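Local structure of RAP1B (Serratia marcescens, 4AX2) at residues L46-D51 against V84-Y89; Q35-L40 against E80-L85. The protein probably acts as a resistance (immunity) protein that protects Serratia marcescens from one of its own toxins delivered by the type VI secretion system. All blocks are in the same frame, centred on the assembly; numbering follows the deposited sequence.

Interaction 1. Residues L46-D51 against V84-Y89; sequences LAQVSD and VLIDKY. With EDO (1,2-ethanediol), chain G.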
# COMPACT_ATOMS: atom_id res chain seq x y z
N LEU A 46 7.05 -3.66 3.05
CA LEU A 46 7.48 -2.34 3.51
C LEU A 46 8.41 -2.46 4.72
O LEU A 46 9.41 -1.76 4.79
CB LEU A 46 6.27 -1.47 3.84
CG LEU A 46 5.41 -1.09 2.63
CD1 LEU A 46 4.10 -0.42 3.05
CD2 LEU A 46 6.21 -0.19 1.70
N ALA A 47 8.08 -3.35 5.66
CA ALA A 47 8.97 -3.65 6.80
C ALA A 47 10.35 -4.12 6.36
O ALA A 47 11.38 -3.70 6.94
CB ALA A 47 8.34 -4.69 7.72
N GLN A 48 10.40 -4.96 5.33
CA GLN A 48 11.67 -5.56 4.89
C GLN A 48 12.55 -4.61 4.08
O GLN A 48 13.77 -4.73 4.11
CB GLN A 48 11.42 -6.86 4.10
CG GLN A 48 10.86 -7.96 4.98
CD GLN A 48 10.58 -9.25 4.23
OE1 GLN A 48 11.00 -9.40 3.08
NE2 GLN A 48 9.88 -10.19 4.88
N VAL A 49 11.95 -3.64 3.41
CA VAL A 49 12.72 -2.70 2.59
C VAL A 49 13.13 -1.43 3.32
O VAL A 49 13.80 -0.56 2.74
CB VAL A 49 12.00 -2.34 1.28
CG1 VAL A 49 11.73 -3.60 0.47
CG2 VAL A 49 10.73 -1.54 1.55
N SER A 50 12.74 -1.32 4.59
CA SER A 50 13.09 -0.18 5.41
C SER A 50 14.09 -0.70 6.45
O SER A 50 14.46 -1.87 6.43
CB SER A 50 11.83 0.46 6.03
OG SER A 50 11.00 -0.48 6.65
N ASP A 51 14.53 0.16 7.34
CA ASP A 51 15.63 -0.22 8.26
C ASP A 51 15.06 -1.15 9.33
O ASP A 51 14.23 -0.70 10.11
CB ASP A 51 16.17 1.04 8.95
CG ASP A 51 17.46 1.56 8.35
OD1 ASP A 51 17.43 2.10 7.23
OD2 ASP A 51 18.49 1.47 9.05
N VAL A 84 8.61 -15.80 0.35
CA VAL A 84 9.30 -16.09 -0.92
C VAL A 84 8.81 -15.13 -2.04
O VAL A 84 9.62 -14.58 -2.79
CB VAL A 84 9.13 -17.56 -1.33
CG1 VAL A 84 9.59 -17.77 -2.76
CG2 VAL A 84 9.93 -18.50 -0.39
N LEU A 85 7.50 -14.94 -2.14
CA LEU A 85 6.96 -14.01 -3.16
C LEU A 85 7.45 -12.57 -2.94
O LEU A 85 7.91 -11.93 -3.89
CB LEU A 85 5.44 -14.10 -3.21
CG LEU A 85 4.79 -13.28 -4.34
CD1 LEU A 85 5.32 -13.74 -5.70
CD2 LEU A 85 3.28 -13.40 -4.22
N ILE A 86 7.44 -12.09 -1.70
CA ILE A 86 7.99 -10.77 -1.39
C ILE A 86 9.43 -10.68 -1.89
O ILE A 86 9.83 -9.70 -2.52
CB ILE A 86 7.96 -10.46 0.13
CG1 ILE A 86 6.51 -10.26 0.61
CG2 ILE A 86 8.82 -9.23 0.45
CD1 ILE A 86 6.33 -10.27 2.13
N ASP A 87 10.21 -11.75 -1.63
CA ASP A 87 11.61 -11.77 -2.01
C ASP A 87 11.81 -11.67 -3.52
O ASP A 87 12.82 -11.16 -3.96
CB ASP A 87 12.31 -13.02 -1.45
CG ASP A 87 12.50 -12.96 0.06
OD1 ASP A 87 12.38 -11.84 0.61
OD2 ASP A 87 12.78 -14.02 0.68
N LYS A 88 10.83 -12.12 -4.30
CA LYS A 88 10.90 -12.03 -5.76
C LYS A 88 10.61 -10.60 -6.29
O LYS A 88 10.92 -10.31 -7.46
CB LYS A 88 10.00 -13.09 -6.40
CG LYS A 88 10.49 -14.51 -6.10
CD LYS A 88 9.61 -15.58 -6.75
CE LYS A 88 10.01 -16.99 -6.31
NZ LYS A 88 8.98 -18.00 -6.70
N TYR A 89 10.08 -9.72 -5.43
CA TYR A 89 9.74 -8.34 -5.81
C TYR A 89 10.60 -7.24 -5.17
O TYR A 89 10.97 -6.26 -5.83
CB TYR A 89 8.25 -8.08 -5.51
CG TYR A 89 7.37 -8.70 -6.55
CD1 TYR A 89 7.08 -10.05 -6.52
CD2 TYR A 89 6.84 -7.93 -7.58
CE1 TYR A 89 6.30 -10.64 -7.51
CE2 TYR A 89 6.04 -8.51 -8.57
CZ TYR A 89 5.78 -9.87 -8.53
OH TYR A 89 4.99 -10.47 -9.48
C1 EDO G . 4.78 -8.09 -11.75
O1 EDO G . 4.74 -9.49 -11.57
C2 EDO G . 3.38 -7.58 -11.82
O2 EDO G . 3.40 -6.30 -12.43
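Gln48 OE1 reaches across to residues 84-89, where it meets the methyl CG2 of Ile86 at 3.4 Å and stands 3.7 Å from Asp87 OD1. Lys90, just past residues 84-89, serves both oxygens: its NZ forms a hydrogen bond with Gln48 OE1 and a salt bridge with Asp87 OD1. The shared ammonium group probably offsets the repulsion between the two oxygens. The amide and carboxylate planes are turned 45° from each other, and the two side chains cross at about a right angle.

Gln48 spans the interval by staying straight. Its CG lies beside the backbone N (chi1 -67°), and the chain runs extended from there to the amide. The Ile86 side chain sets out toward helix 33-49, and with CG2 anti to its backbone N this methyl approaches OE1 from one side of the amide plane, with the amide carbon CD of Gln48 4.2 Å from Ile86 CG2. Within residues 46-51, Ser50 OG donates to Leu46 O over 2.8 Å, with a C=O...OG angle of 141°. Farther along, the Tyr89 ring has an ethanediol, probably from the crystallisation liquor, at its edge; the 2.3 Å between Tyr89 OH and ethanediol O1 is too short to be trusted in detail.

The contact joins the C-terminal parts of helices 33-49 and 75-89. Helix 107-116 adjoins both, through Leu114 against Ile86 and Tyr89 and through the Cys45-Cys111 disulfide, while helix 55-67 packs on Ala47, and Leu46 meets Leu46 of the second subunit.

Interaction 2. Residues Q35-L40 against E80-L85; sequences QVVKEL and EKINVL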
# COMPACT_ATOMS: atom_id res chain seq x y z
N GLN A 35 -8.01 -10.09 -0.01
CA GLN A 35 -7.45 -8.75 0.15
C GLN A 35 -6.65 -8.57 1.43
O GLN A 35 -5.61 -7.92 1.43
CB GLN A 35 -8.53 -7.68 0.04
CG GLN A 35 -7.98 -6.26 0.01
CD GLN A 35 -7.15 -5.96 -1.24
OE1 GLN A 35 -7.55 -6.27 -2.35
NE2 GLN A 35 -5.97 -5.34 -1.05
N VAL A 36 -7.11 -9.15 2.54
CA VAL A 36 -6.37 -9.07 3.80
C VAL A 36 -4.98 -9.66 3.67
O VAL A 36 -4.02 -9.12 4.22
CB VAL A 36 -7.10 -9.77 4.95
CG1 VAL A 36 -6.32 -9.60 6.26
CG2 VAL A 36 -8.52 -9.22 5.08
N VAL A 37 -4.86 -10.76 2.93
CA VAL A 37 -3.56 -11.37 2.67
C VAL A 37 -2.66 -10.36 1.95
O VAL A 37 -1.47 -10.27 2.26
CB VAL A 37 -3.70 -12.65 1.84
CG1 VAL A 37 -2.32 -13.17 1.46
CG2 VAL A 37 -4.52 -13.71 2.59
N LYS A 38 -3.22 -9.64 0.99
CA LYS A 38 -2.42 -8.63 0.24
C LYS A 38 -1.97 -7.49 1.15
O LYS A 38 -0.86 -7.01 1.02
CB LYS A 38 -3.17 -8.09 -0.97
CG LYS A 38 -3.53 -9.16 -1.98
CD LYS A 38 -3.50 -8.67 -3.43
CE LYS A 38 -4.56 -7.61 -3.74
NZ LYS A 38 -4.40 -6.98 -5.11
N GLU A 39 -2.82 -7.08 2.10
CA GLU A 39 -2.44 -6.06 3.07
C GLU A 39 -1.27 -6.56 3.91
O GLU A 39 -0.35 -5.79 4.22
CB GLU A 39 -3.59 -5.70 4.02
CG GLU A 39 -4.89 -5.30 3.35
CD GLU A 39 -4.76 -4.09 2.44
OE1 GLU A 39 -4.61 -2.98 2.99
OE2 GLU A 39 -4.88 -4.25 1.21
N LEU A 40 -1.32 -7.83 4.31
CA LEU A 40 -0.22 -8.40 5.08
C LEU A 40 1.06 -8.38 4.24
O LEU A 40 2.13 -7.94 4.71
CB LEU A 40 -0.55 -9.85 5.50
CG LEU A 40 0.50 -10.62 6.30
CD1 LEU A 40 -0.18 -11.74 7.09
CD2 LEU A 40 1.59 -11.21 5.40
N GLU A 80 5.98 -18.57 4.75
CA GLU A 80 7.09 -18.65 3.80
C GLU A 80 6.65 -18.50 2.36
O GLU A 80 7.40 -17.99 1.56
CB GLU A 80 7.94 -19.91 4.00
CG GLU A 80 8.57 -20.01 5.38
CD GLU A 80 9.43 -18.81 5.77
OE1 GLU A 80 9.86 -18.03 4.89
OE2 GLU A 80 9.70 -18.67 7.00
N LYS A 81 5.44 -18.94 2.02
CA LYS A 81 4.95 -18.74 0.66
C LYS A 81 4.86 -17.23 0.36
O LYS A 81 5.36 -16.78 -0.68
CB LYS A 81 3.61 -19.45 0.44
CG LYS A 81 3.76 -20.95 0.20
CD LYS A 81 2.48 -21.61 -0.31
CE LYS A 81 2.70 -23.06 -0.73
NZ LYS A 81 3.36 -23.20 -2.06
N ILE A 82 4.26 -16.46 1.27
CA ILE A 82 4.23 -14.99 1.14
C ILE A 82 5.63 -14.39 1.11
O ILE A 82 5.93 -13.54 0.31
CB ILE A 82 3.42 -14.35 2.29
CG1 ILE A 82 1.92 -14.60 2.10
CG2 ILE A 82 3.68 -12.83 2.40
CD1 ILE A 82 1.34 -13.89 0.87
N ASN A 83 6.51 -14.88 1.99
CA ASN A 83 7.83 -14.30 2.10
C ASN A 83 8.69 -14.58 0.89
O ASN A 83 9.39 -13.71 0.43
CB ASN A 83 8.52 -14.72 3.40
CG ASN A 83 7.96 -13.98 4.60
OD1 ASN A 83 6.93 -13.30 4.50
ND2 ASN A 83 8.62 -14.12 5.74
N VAL A 84 8.61 -15.80 0.35
CA VAL A 84 9.30 -16.09 -0.92
C VAL A 84 8.81 -15.13 -2.04
O VAL A 84 9.62 -14.58 -2.79
CB VAL A 84 9.13 -17.56 -1.33
CG1 VAL A 84 9.59 -17.77 -2.76
CG2 VAL A 84 9.93 -18.50 -0.39
N LEU A 85 7.50 -14.94 -2.14
CA LEU A 85 6.96 -14.01 -3.16
C LEU A 85 7.45 -12.57 -2.94
O LEU A 85 7.91 -11.93 -3.89
CB LEU A 85 5.44 -14.10 -3.21
CG LEU A 85 4.79 -13.28 -4.34
CD1 LEU A 85 5.32 -13.74 -5.70
CD2 LEU A 85 3.28 -13.40 -4.22
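Helices 33-49 and 75-89 pack together here in the interior of the all-helical fold of this amidase immunity family, with Ile82 as the residue that both Val37 and Leu40 touch. The isoleucine uses two branches. Its CD1 rests on Val37 CG1 at 3.8 Å, and its CG2 lies 4.0 Å from Leu40 CD2, so one side chain meets neighbours three residues apart on the facing helix. With CG2 anti to the backbone N of Ile82, a chi2 of -67° swings CD1 round beside it, and the two methyls sit side by side, each on its own partner. Leu40 leaves its backbone at an angle to the facing helix, and the end of its chain closes the distance.

Met67 of helix 55-67 lies against Leu40, and Leu123 of helix 118-126 against Ile82. On another face, Gln35 NE2 donates to Glu39 OE2 at 2.7 Å, almost straight at 161°. Tyr115 OH also bonds Glu39 OE2, and His116 of the second subunit holds OE1. Between Val37, Leu40 and Ile82 only aliphatic groups meet, so the contact depends on burial and shape, with no directional bond across it.

How the interactions relate
Interactions 1 and 2 are successive points along one helix pair, 33-49 against 75-89, with centres 10 Å apart. Residues 80-85 and 84-89 overlap at Val84 and Leu85, and Ile82 and Ile86 stand one turn apart. The nearest CA pairs are similarly spaced, Val37 CA to Ile82 CA 8.7 Å and Gln48 CA to Ile86 CA 9.0 Å, though eleven positions apart on one helix and four on the other. The chemistry changes from a buried aliphatic contact to a partly buried one in which an amide oxygen meets a methyl and Lys90 links the polar groups. The two meet where Gln48 NE2 packs 4.2 Å from Asn83 ND2. Both regions also touch the second subunit.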